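Local coordinates for putative adhesin (Bacteroides thetaiotaomicron, PDB 4QDG), which probably serves as an adhesin or anchor lipoprotein of pili at the bacterial outer membrane and binds magnesium ions, at residues A30-V35 with Q61-R66; G82-N87 with F91-T96; D274-W279 with K297-T302. All blocks are in the same frame, centred on the assembly; numbering follows the deposited sequence. Where two conformers were deposited one is given.

Contact 1. Residues A30-V35 with Q61-R66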
loop_
_atom_site.group_PDB
_atom_site.type_symbol
_atom_site.label_atom_id
_atom_site.label_comp_id
_atom_site.label_asym_id
_atom_site.label_seq_id
_atom_site.Cartn_x
_atom_site.Cartn_y
_atom_site.Cartn_z
ATOM N N ALA A 30 -0.381 5.819 -13.629
ATOM C CA ALA A 30 0.733 4.890 -13.623
ATOM C C ALA A 30 0.222 3.461 -13.702
ATOM O O ALA A 30 0.989 2.521 -13.420
ATOM C CB ALA A 30 1.556 5.093 -12.358
ATOM N N PHE A 31 -1.073 3.282 -14.084
ATOM C CA PHE A 31 -1.706 1.967 -14.187
ATOM C C PHE A 31 -0.884 1.013 -15.062
ATOM O O PHE A 31 -0.601 -0.091 -14.622
ATOM C CB PHE A 31 -3.152 2.055 -14.750
ATOM C CG PHE A 31 -3.864 0.714 -14.739
ATOM C CD1 PHE A 31 -3.753 -0.165 -15.814
ATOM C CD2 PHE A 31 -4.594 0.304 -13.631
ATOM C CE1 PHE A 31 -4.364 -1.428 -15.777
ATOM C CE2 PHE A 31 -5.235 -0.945 -13.615
ATOM C CZ PHE A 31 -5.118 -1.797 -14.688
ATOM N N ALA A 32 -0.520 1.446 -16.299
ATOM C CA ALA A 32 0.214 0.656 -17.291
ATOM C C ALA A 32 1.555 0.150 -16.761
ATOM O O ALA A 32 1.934 -0.976 -17.069
ATOM C CB ALA A 32 0.432 1.464 -18.567
ATOM N N LYS A 33 2.245 0.940 -15.947
ATOM C CA LYS A 33 3.537 0.504 -15.433
ATOM C C LYS A 33 3.437 -0.191 -14.081
ATOM O O LYS A 33 4.364 -0.924 -13.731
ATOM C CB LYS A 33 4.572 1.651 -15.373
ATOM C CG LYS A 33 4.066 2.993 -14.872
ATOM C CD LYS A 33 5.096 4.102 -15.148
ATOM C CE LYS A 33 4.581 5.491 -14.813
ATOM N NZ LYS A 33 5.661 6.517 -14.845
ATOM N N LYS A 34 2.316 -0.034 -13.344
ATOM C CA LYS A 34 2.237 -0.638 -12.009
ATOM C C LYS A 34 1.291 -1.819 -11.882
ATOM O O LYS A 34 1.591 -2.694 -11.085
ATOM C CB LYS A 34 1.879 0.422 -10.940
ATOM C CG LYS A 34 2.872 1.612 -10.830
ATOM C CD LYS A 34 4.337 1.202 -10.702
ATOM C CE LYS A 34 4.955 1.446 -9.350
ATOM N NZ LYS A 34 5.576 0.209 -8.789
ATOM N N VAL A 35 0.165 -1.876 -12.629
ATOM C CA VAL A 35 -0.807 -2.976 -12.448
ATOM C C VAL A 35 -0.664 -4.009 -13.552
ATOM O O VAL A 35 -1.078 -3.765 -14.680
ATOM C CB VAL A 35 -2.266 -2.466 -12.307
ATOM C CG1 VAL A 35 -3.225 -3.622 -12.019
ATOM C CG2 VAL A 35 -2.371 -1.399 -11.220
ATOM N N GLN A 61 -0.385 -3.082 -20.226
ATOM C CA GLN A 61 0.696 -2.117 -20.425
ATOM C C GLN A 61 0.314 -1.125 -21.527
ATOM O O GLN A 61 0.970 -0.101 -21.687
ATOM C CB GLN A 61 2.027 -2.833 -20.749
ATOM C CG GLN A 61 2.698 -3.441 -19.517
ATOM C CD GLN A 61 2.271 -4.871 -19.263
ATOM O OE1 GLN A 61 2.670 -5.796 -19.962
ATOM N NE2 GLN A 61 1.499 -5.098 -18.213
ATOM N N ASP A 62 -0.755 -1.411 -22.271
ATOM C CA ASP A 62 -1.255 -0.508 -23.293
ATOM C C ASP A 62 -2.189 0.510 -22.615
ATOM O O ASP A 62 -3.157 0.106 -21.975
ATOM C CB ASP A 62 -1.951 -1.310 -24.421
ATOM C CG ASP A 62 -2.645 -0.503 -25.502
ATOM O OD1 ASP A 62 -2.260 0.683 -25.710
ATOM O OD2 ASP A 62 -3.551 -1.061 -26.169
ATOM N N GLU A 63 -1.883 1.822 -22.744
ATOM C CA GLU A 63 -2.673 2.869 -22.103
ATOM C C GLU A 63 -4.043 3.053 -22.787
ATOM O O GLU A 63 -4.959 3.586 -22.154
ATOM C CB GLU A 63 -1.881 4.185 -22.004
ATOM C CG GLU A 63 -1.207 4.335 -20.638
ATOM C CD GLU A 63 -0.070 5.335 -20.521
ATOM O OE1 GLU A 63 0.873 5.262 -21.343
ATOM O OE2 GLU A 63 -0.089 6.154 -19.571
ATOM N N ASN A 64 -4.202 2.551 -24.032
ATOM C CA ASN A 64 -5.456 2.560 -24.789
ATOM C C ASN A 64 -6.358 1.354 -24.432
ATOM O O ASN A 64 -7.424 1.216 -25.024
ATOM C CB ASN A 64 -5.193 2.592 -26.312
ATOM C CG ASN A 64 -4.549 3.872 -26.819
ATOM O OD1 ASN A 64 -4.945 4.998 -26.463
ATOM N ND2 ASN A 64 -3.564 3.723 -27.710
ATOM N N TYR A 65 -5.932 0.482 -23.484
ATOM C CA TYR A 65 -6.693 -0.687 -23.040
ATOM C C TYR A 65 -8.041 -0.316 -22.442
ATOM O O TYR A 65 -8.139 0.589 -21.606
ATOM C CB TYR A 65 -5.911 -1.531 -21.979
ATOM C CG TYR A 65 -6.734 -2.645 -21.354
ATOM C CD1 TYR A 65 -7.203 -3.707 -22.121
ATOM C CD2 TYR A 65 -7.130 -2.581 -20.018
ATOM C CE1 TYR A 65 -8.028 -4.689 -21.573
ATOM C CE2 TYR A 65 -7.950 -3.565 -19.456
ATOM C CZ TYR A 65 -8.388 -4.623 -20.237
ATOM O OH TYR A 65 -9.195 -5.599 -19.709
ATOM N N ARG A 66 -9.072 -1.048 -22.880
ATOM C CA ARG A 66 -10.454 -0.932 -22.406
ATOM C C ARG A 66 -11.059 -2.310 -22.272
ATOM O O ARG A 66 -10.761 -3.186 -23.073
ATOM C CB ARG A 66 -11.341 -0.076 -23.339
ATOM C CG ARG A 66 -10.878 1.357 -23.594
ATOM C CD ARG A 66 -10.893 2.268 -22.390
ATOM N NE ARG A 66 -10.463 3.609 -22.773
ATOM C CZ ARG A 66 -9.213 4.054 -22.711
ATOM N NH1 ARG A 66 -8.244 3.279 -22.229
ATOM N NH2 ARG A 66 -8.926 5.285 -23.104
HETATM O O HOH W 1 0.821 -3.210 -16.481
HETATM O O HOH W 2 -0.188 4.266 -16.987
#
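Ala32, on the one-turn helix 31-34, points its methyl group at the backbone of the 61-66 loop. Its CB stands 3.5 Å from Gln61 O and, in the given one of two Glu63 conformers, 3.9 Å from Glu63 CG. Gln61 has CG anti to the carbonyl carbon (chi1 -77°), with CG 3.6 Å from Ala32 O, and a bend at chi2 brings its amide to a water at the C-terminal end of the helix. NE2 donates to this water, at 2.7 Å from Gln61 NE2 to the water O. The same water donates to Ala32 O and to Val35 O, bridging the last turn and the residue that leaves it. A second water accepts from Ala32 N, 2.9 Å from N to the water O. Glu63, in that conformer, extends beyond CG toward the first turn, and the long 3.2 Å link from this water O to Glu63 OE2 is doubtful. The loop holds its own shape through a type I turn from Asp62 to Tyr65 and an Asx turn in which Asp62 OD1 accepts from Asn64 N. Phe31 and Tyr65 both lean on Phe19 of strand 15-20. No direct hydrogen bond joins the segments: the Ala32 methyl and the Gln61 aliphatic chain supply the packing, and one well-placed water carries the polar link, just ahead of the magnesium ligands Asp36 and Cys37; the second may add a link to Glu63.

Contact 2. Residues G82-N87 with F91-T96; sequences GGLACN and FLMKYT. With MG (magnesium ion), chain C.
Leu84 meets strand 91-94 with both of its methyl groups, each on a different partner. CD1 reaches the selenomethionine Met93, 3.6 Å from its CE and 3.8 Å from its CG, and the two side chains cross at about a right angle. CD2 instead sits against the strand backbone, 3.4 Å from Phe91 O, and also touches Phe91 CB at 4.0 Å. Of the Phe91 side chain only CB takes part, beside the backbone carbonyl, because its chi1 of -65° turns the ring away from the leucine, toward Val108, Leu110 and Phe181. The two methyls of Leu84 thus divide between the Met93 side chain and the Phe91 backbone, without a hydrogen bond between the segments.

Farther out, Val108 of strand 107-110 also packs on Leu84, and Thr39 and Leu41 of strand 38-44 flank Met93. Ser89, in the short link between the segments, hydrogen-bonds through OG to both Gly83 O and Phe91 O and so ties the two ends together. Gly83 has positive phi, readily adopted by glycine, where the chain turns out of strand 75-82, and its backbone bonds to Cys37. Two residues beyond Leu84, Cys86 swings SG between its backbone N and carbonyl carbon (chi1 77°) and binds the magnesium ion, with 2.1 Å from SG to the metal. Asp36, Cys37 and His124 complete the protein ligands. Two cysteine sulfurs with Asp and His form a set better known from zinc-type sites than from magnesium, although the ion is modelled as magnesium.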
loop_
_atom_site.group_PDB
_atom_site.type_symbol
_atom_site.label_atom_id
_atom_site.label_comp_id
_atom_site.label_asym_id
_atom_site.label_seq_id
_atom_site.Cartn_x
_atom_site.Cartn_y
_atom_site.Cartn_z
ATOM N N GLY A 82 -6.218 -4.907 -8.370
ATOM C CA GLY A 82 -4.921 -5.061 -9.000
ATOM C C GLY A 82 -4.024 -5.826 -8.048
ATOM O O GLY A 82 -4.046 -5.572 -6.845
ATOM N N GLY A 83 -3.276 -6.799 -8.561
ATOM C CA GLY A 83 -2.353 -7.571 -7.736
ATOM C C GLY A 83 -2.917 -8.766 -7.001
ATOM O O GLY A 83 -2.276 -9.269 -6.080
ATOM N N LEU A 84 -4.113 -9.221 -7.390
ATOM C CA LEU A 84 -4.787 -10.384 -6.809
ATOM C C LEU A 84 -4.693 -11.618 -7.698
ATOM O O LEU A 84 -4.716 -12.722 -7.179
ATOM C CB LEU A 84 -6.283 -10.084 -6.592
ATOM C CG LEU A 84 -6.801 -9.709 -5.224
ATOM C CD1 LEU A 84 -8.271 -9.944 -5.157
ATOM C CD2 LEU A 84 -6.197 -10.542 -4.150
ATOM N N ALA A 85 -4.652 -11.422 -9.035
ATOM C CA ALA A 85 -4.728 -12.467 -10.065
ATOM C C ALA A 85 -3.432 -13.213 -10.376
ATOM O O ALA A 85 -3.491 -14.434 -10.503
ATOM C CB ALA A 85 -5.276 -11.881 -11.360
ATOM N N CYS A 86 -2.295 -12.516 -10.571
ATOM C CA CYS A 86 -1.056 -13.216 -10.952
ATOM C C CYS A 86 -0.468 -14.050 -9.793
ATOM O O CYS A 86 -0.916 -13.937 -8.651
ATOM C CB CYS A 86 -0.020 -12.264 -11.552
ATOM S SG CYS A 86 0.860 -11.238 -10.350
ATOM N N ASN A 87 0.500 -14.930 -10.125
ATOM C CA ASN A 87 1.178 -15.833 -9.187
ATOM C C ASN A 87 2.060 -15.077 -8.161
ATOM O O ASN A 87 2.363 -15.637 -7.103
ATOM C CB ASN A 87 2.018 -16.881 -9.952
ATOM C CG ASN A 87 2.997 -16.321 -10.968
ATOM O OD1 ASN A 87 2.621 -15.691 -11.965
ATOM N ND2 ASN A 87 4.275 -16.591 -10.771
ATOM N N PHE A 91 -1.943 -11.129 -1.588
ATOM C CA PHE A 91 -3.258 -11.129 -0.955
ATOM C C PHE A 91 -4.214 -12.161 -1.575
ATOM O O PHE A 91 -3.963 -12.677 -2.665
ATOM C CB PHE A 91 -3.870 -9.715 -1.015
ATOM C CG PHE A 91 -3.128 -8.655 -0.221
ATOM C CD1 PHE A 91 -1.950 -8.089 -0.710
ATOM C CD2 PHE A 91 -3.624 -8.201 0.993
ATOM C CE1 PHE A 91 -1.259 -7.133 0.022
ATOM C CE2 PHE A 91 -2.942 -7.221 1.719
ATOM C CZ PHE A 91 -1.768 -6.689 1.225
ATOM N N LEU A 92 -5.293 -12.485 -0.851
ATOM C CA LEU A 92 -6.287 -13.455 -1.320
ATOM C C LEU A 92 -7.694 -12.954 -1.105
ATOM O O LEU A 92 -7.982 -12.317 -0.090
ATOM C CB LEU A 92 -6.155 -14.808 -0.572
ATOM C CG LEU A 92 -4.836 -15.576 -0.645
ATOM C CD1 LEU A 92 -4.755 -16.615 0.451
ATOM C CD2 LEU A 92 -4.677 -16.253 -1.988
HETATM N N MSE A 93 -8.589 -13.286 -2.039
HETATM C CA MSE A 93 -10.008 -13.032 -1.886
HETATM C C MSE A 93 -10.522 -14.015 -0.872
HETATM O O MSE A 93 -10.141 -15.186 -0.895
HETATM C CB MSE A 93 -10.743 -13.178 -3.210
HETATM C CG MSE A 93 -11.179 -11.871 -3.760
HETATM SE SE MSE A 93 -11.663 -12.136 -5.605
HETATM C CE MSE A 93 -11.783 -10.335 -6.063
ATOM N N LYS A 94 -11.339 -13.539 0.040
ATOM C CA LYS A 94 -11.866 -14.333 1.146
ATOM C C LYS A 94 -13.395 -14.221 1.200
ATOM O O LYS A 94 -13.955 -13.123 1.284
ATOM C CB LYS A 94 -11.214 -13.827 2.451
ATOM C CG LYS A 94 -11.369 -14.720 3.666
ATOM C CD LYS A 94 -10.863 -13.994 4.908
ATOM C CE LYS A 94 -11.153 -14.747 6.186
ATOM N NZ LYS A 94 -10.821 -13.935 7.382
ATOM N N TYR A 95 -14.061 -15.361 1.110
ATOM C CA TYR A 95 -15.519 -15.446 1.217
ATOM C C TYR A 95 -15.835 -16.221 2.479
ATOM O O TYR A 95 -15.101 -17.157 2.837
ATOM C CB TYR A 95 -16.166 -16.090 -0.032
ATOM C CG TYR A 95 -16.318 -15.159 -1.216
ATOM C CD1 TYR A 95 -17.335 -14.208 -1.256
ATOM C CD2 TYR A 95 -15.489 -15.275 -2.330
ATOM C CE1 TYR A 95 -17.486 -13.351 -2.350
ATOM C CE2 TYR A 95 -15.641 -14.437 -3.438
ATOM C CZ TYR A 95 -16.649 -13.481 -3.449
ATOM O OH TYR A 95 -16.810 -12.648 -4.537
ATOM N N THR A 96 -16.881 -15.793 3.200
ATOM C CA THR A 96 -17.262 -16.452 4.451
ATOM C C THR A 96 -18.196 -17.629 4.109
ATOM O O THR A 96 -19.269 -17.404 3.515
ATOM C CB THR A 96 -17.871 -15.447 5.459
ATOM O OG1 THR A 96 -17.005 -14.319 5.574
ATOM C CG2 THR A 96 -18.084 -16.057 6.845
HETATM MG MG MG C . 0.411 -9.190 -10.324
#

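Contact 3. Residues D274-W279 with K297-T302. With MG (magnesium ion), chain D.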
loop_
_atom_site.group_PDB
_atom_site.type_symbol
_atom_site.label_atom_id
_atom_site.label_comp_id
_atom_site.label_asym_id
_atom_site.label_seq_id
_atom_site.Cartn_x
_atom_site.Cartn_y
_atom_site.Cartn_z
ATOM N N ASP A 274 -2.778 7.303 1.569
ATOM C CA ASP A 274 -3.047 6.452 0.406
ATOM C C ASP A 274 -2.237 6.874 -0.805
ATOM O O ASP A 274 -1.703 5.997 -1.469
ATOM C CB ASP A 274 -4.532 6.412 0.030
ATOM C CG ASP A 274 -5.467 5.921 1.100
ATOM O OD1 ASP A 274 -5.106 4.963 1.799
ATOM O OD2 ASP A 274 -6.606 6.463 1.193
ATOM N N ARG A 275 -2.117 8.182 -1.095
ATOM C CA ARG A 275 -1.366 8.653 -2.282
ATOM C C ARG A 275 0.137 8.329 -2.208
ATOM O O ARG A 275 0.742 8.048 -3.224
ATOM C CB ARG A 275 -1.526 10.162 -2.504
ATOM C CG ARG A 275 -2.848 10.560 -3.102
ATOM C CD ARG A 275 -2.791 12.019 -3.514
ATOM N NE ARG A 275 -4.072 12.466 -4.047
ATOM C CZ ARG A 275 -4.442 12.368 -5.326
ATOM N NH1 ARG A 275 -3.603 11.875 -6.236
ATOM N NH2 ARG A 275 -5.641 12.788 -5.708
ATOM N N GLU A 276 0.722 8.419 -1.027
ATOM C CA GLU A 276 2.125 8.120 -0.862
ATOM C C GLU A 276 2.300 6.656 -0.484
ATOM O O GLU A 276 1.672 6.187 0.460
ATOM C CB GLU A 276 2.796 9.042 0.178
ATOM C CG GLU A 276 4.307 8.827 0.263
ATOM C CD GLU A 276 5.033 9.053 -1.047
ATOM O OE1 GLU A 276 5.405 10.218 -1.322
ATOM O OE2 GLU A 276 5.209 8.072 -1.809
ATOM N N SER A 277 3.127 5.929 -1.234
ATOM C CA SER A 277 3.367 4.504 -0.970
ATOM C C SER A 277 4.867 4.191 -0.718
ATOM O O SER A 277 5.211 3.066 -0.354
ATOM C CB SER A 277 2.844 3.667 -2.134
ATOM O OG SER A 277 3.564 3.968 -3.322
ATOM N N GLU A 278 5.738 5.173 -0.945
ATOM C CA GLU A 278 7.179 5.051 -0.782
ATOM C C GLU A 278 7.583 6.008 0.293
ATOM O O GLU A 278 7.448 7.208 0.115
ATOM C CB GLU A 278 7.931 5.297 -2.116
ATOM C CG GLU A 278 7.706 4.224 -3.183
ATOM C CD GLU A 278 8.229 2.815 -2.927
ATOM O OE1 GLU A 278 9.188 2.662 -2.135
ATOM O OE2 GLU A 278 7.701 1.864 -3.553
ATOM N N TRP A 279 7.957 5.470 1.467
ATOM C CA TRP A 279 8.294 6.252 2.651
ATOM C C TRP A 279 9.710 6.018 3.093
ATOM O O TRP A 279 10.219 4.897 2.982
ATOM C CB TRP A 279 7.359 5.853 3.802
ATOM C CG TRP A 279 5.889 5.905 3.486
ATOM C CD1 TRP A 279 5.106 4.876 3.053
ATOM C CD2 TRP A 279 5.011 7.021 3.687
ATOM N NE1 TRP A 279 3.805 5.293 2.920
ATOM C CE2 TRP A 279 3.712 6.604 3.311
ATOM C CE3 TRP A 279 5.206 8.355 4.099
ATOM C CZ2 TRP A 279 2.601 7.459 3.375
ATOM C CZ3 TRP A 279 4.108 9.203 4.157
ATOM C CH2 TRP A 279 2.825 8.752 3.792
ATOM N N LYS A 297 14.044 12.899 9.602
ATOM C CA LYS A 297 13.781 13.164 8.208
ATOM C C LYS A 297 12.694 12.247 7.751
ATOM O O LYS A 297 12.770 11.052 8.014
ATOM C CB LYS A 297 15.033 13.008 7.339
ATOM C CG LYS A 297 15.713 14.326 7.058
ATOM C CD LYS A 297 16.954 14.133 6.235
ATOM C CE LYS A 297 17.140 15.255 5.259
ATOM N NZ LYS A 297 18.573 15.479 4.957
ATOM N N ILE A 298 11.638 12.809 7.127
ATOM C CA ILE A 298 10.572 12.006 6.527
ATOM C C ILE A 298 10.563 12.368 5.062
ATOM O O ILE A 298 10.456 13.547 4.744
ATOM C CB ILE A 298 9.187 12.138 7.190
ATOM C CG1 ILE A 298 9.290 11.959 8.711
ATOM C CG2 ILE A 298 8.215 11.135 6.552
ATOM C CD1 ILE A 298 8.000 12.091 9.463
ATOM N N ASN A 299 10.721 11.370 4.171
ATOM C CA ASN A 299 10.744 11.550 2.715
ATOM C C ASN A 299 11.664 12.710 2.304
ATOM O O ASN A 299 11.305 13.538 1.473
ATOM C CB ASN A 299 9.315 11.713 2.150
ATOM C CG ASN A 299 8.467 10.480 2.375
ATOM O OD1 ASN A 299 8.946 9.459 2.836
ATOM N ND2 ASN A 299 7.193 10.547 2.104
ATOM N N ASP A 300 12.870 12.733 2.894
ATOM C CA ASP A 300 13.959 13.702 2.669
ATOM C C ASP A 300 13.608 15.104 3.213
ATOM O O ASP A 300 14.316 16.055 2.932
ATOM C CB ASP A 300 14.350 13.757 1.172
ATOM C CG ASP A 300 15.779 14.234 0.900
ATOM O OD1 ASP A 300 16.718 13.762 1.606
ATOM O OD2 ASP A 300 15.965 15.053 -0.037
ATOM N N TRP A 301 12.564 15.230 4.027
ATOM C CA TRP A 301 12.206 16.533 4.578
ATOM C C TRP A 301 12.426 16.509 6.110
ATOM O O TRP A 301 11.967 15.588 6.773
ATOM C CB TRP A 301 10.768 16.900 4.175
ATOM C CG TRP A 301 10.262 18.151 4.809
ATOM C CD1 TRP A 301 9.498 18.256 5.939
ATOM C CD2 TRP A 301 10.562 19.488 4.399
ATOM N NE1 TRP A 301 9.296 19.581 6.250
ATOM C CE2 TRP A 301 9.935 20.361 5.319
ATOM C CE3 TRP A 301 11.264 20.035 3.309
ATOM C CZ2 TRP A 301 10.010 21.757 5.195
ATOM C CZ3 TRP A 301 11.350 21.417 3.192
ATOM C CH2 TRP A 301 10.713 22.264 4.115
ATOM N N THR A 302 13.166 17.490 6.651
ATOM C CA THR A 302 13.469 17.560 8.086
ATOM C C THR A 302 12.230 18.016 8.874
ATOM O O THR A 302 11.658 19.073 8.607
ATOM C CB THR A 302 14.689 18.448 8.358
ATOM O OG1 THR A 302 15.792 17.905 7.635
ATOM C CG2 THR A 302 15.064 18.477 9.833
HETATM MG MG MG D . 0.153 4.668 1.018
HETATM O O HOH W 3 5.625 12.349 0.798
HETATM O O HOH W 4 -0.373 3.228 -0.499
#
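Asn299 reaches from the turn after strand 295-298 to the start of strand 278-285, setting its amide beside the Trp279 ring and opposite Glu276. By van der Waals contact, Asn299 ND2 lies 3.6 Å from Trp279 CE3, the ring and amide planes being 35° apart. Asn299 OD1 is 3.3 Å from Trp279 CA. Glu276 CG lies over one face of the indole, near its rim and 3.6 Å above its plane, and is 3.8 Å from Asn299 ND2. Glu276 and Asn299 approach from opposite directions, with carboxylate and amide planes 79° apart.

The contact lies at the end of the beta hairpin 278-285 with 295-298, where Asn299 OD1 accepts a hydrogen bond from Ser280 N. Asn299 is the second residue of the type I' turn Ile298-Trp301, which connects strands 295-298 and 301-304.

Among the polar links, one water donates to Glu276 OE1 and accepts from Asn299 ND2, 2.7 Å from the latter. A bend at chi2 brings Glu276 OE2 back over its own chain, where Glu278 N donates to its anti side at 3.1 Å with an N-H...O angle of 163°; a second bond, from Ser277 N, is weak.

Metal coordination uses two backbone carbonyls, Glu276 O (2.2 Å from the magnesium ion) and Leu273 O, with Asn151 OD1 and a water. Trp279 NE1 donates to that same Asn151 OD1, linking the indole to the metal site.

Overall arrangement
Contact 1 is a surface contact, whereas contacts 2 and 3 are partly buried. Contacts 1 and 2 adjoin: Val35 CG1 touches Gly82 CA at 3.8 Å, and contact 1 leads along the chain into Asp36 and Cys37, which share a magnesium ion with Cys86 of contact 2. Contact 3 stands apart, across the centre of the chain from contact 2, with about 12 Å between nearest atoms, and has its own magnesium ion. The chemistry follows: a water bridge to backbone carbonyls in contact 1, apolar side chains in contact 2, and a mixed amide, indole and water arrangement in contact 3. Metal binding differs too, through a cysteine sulfur in contact 2 and a carbonyl in contact 3.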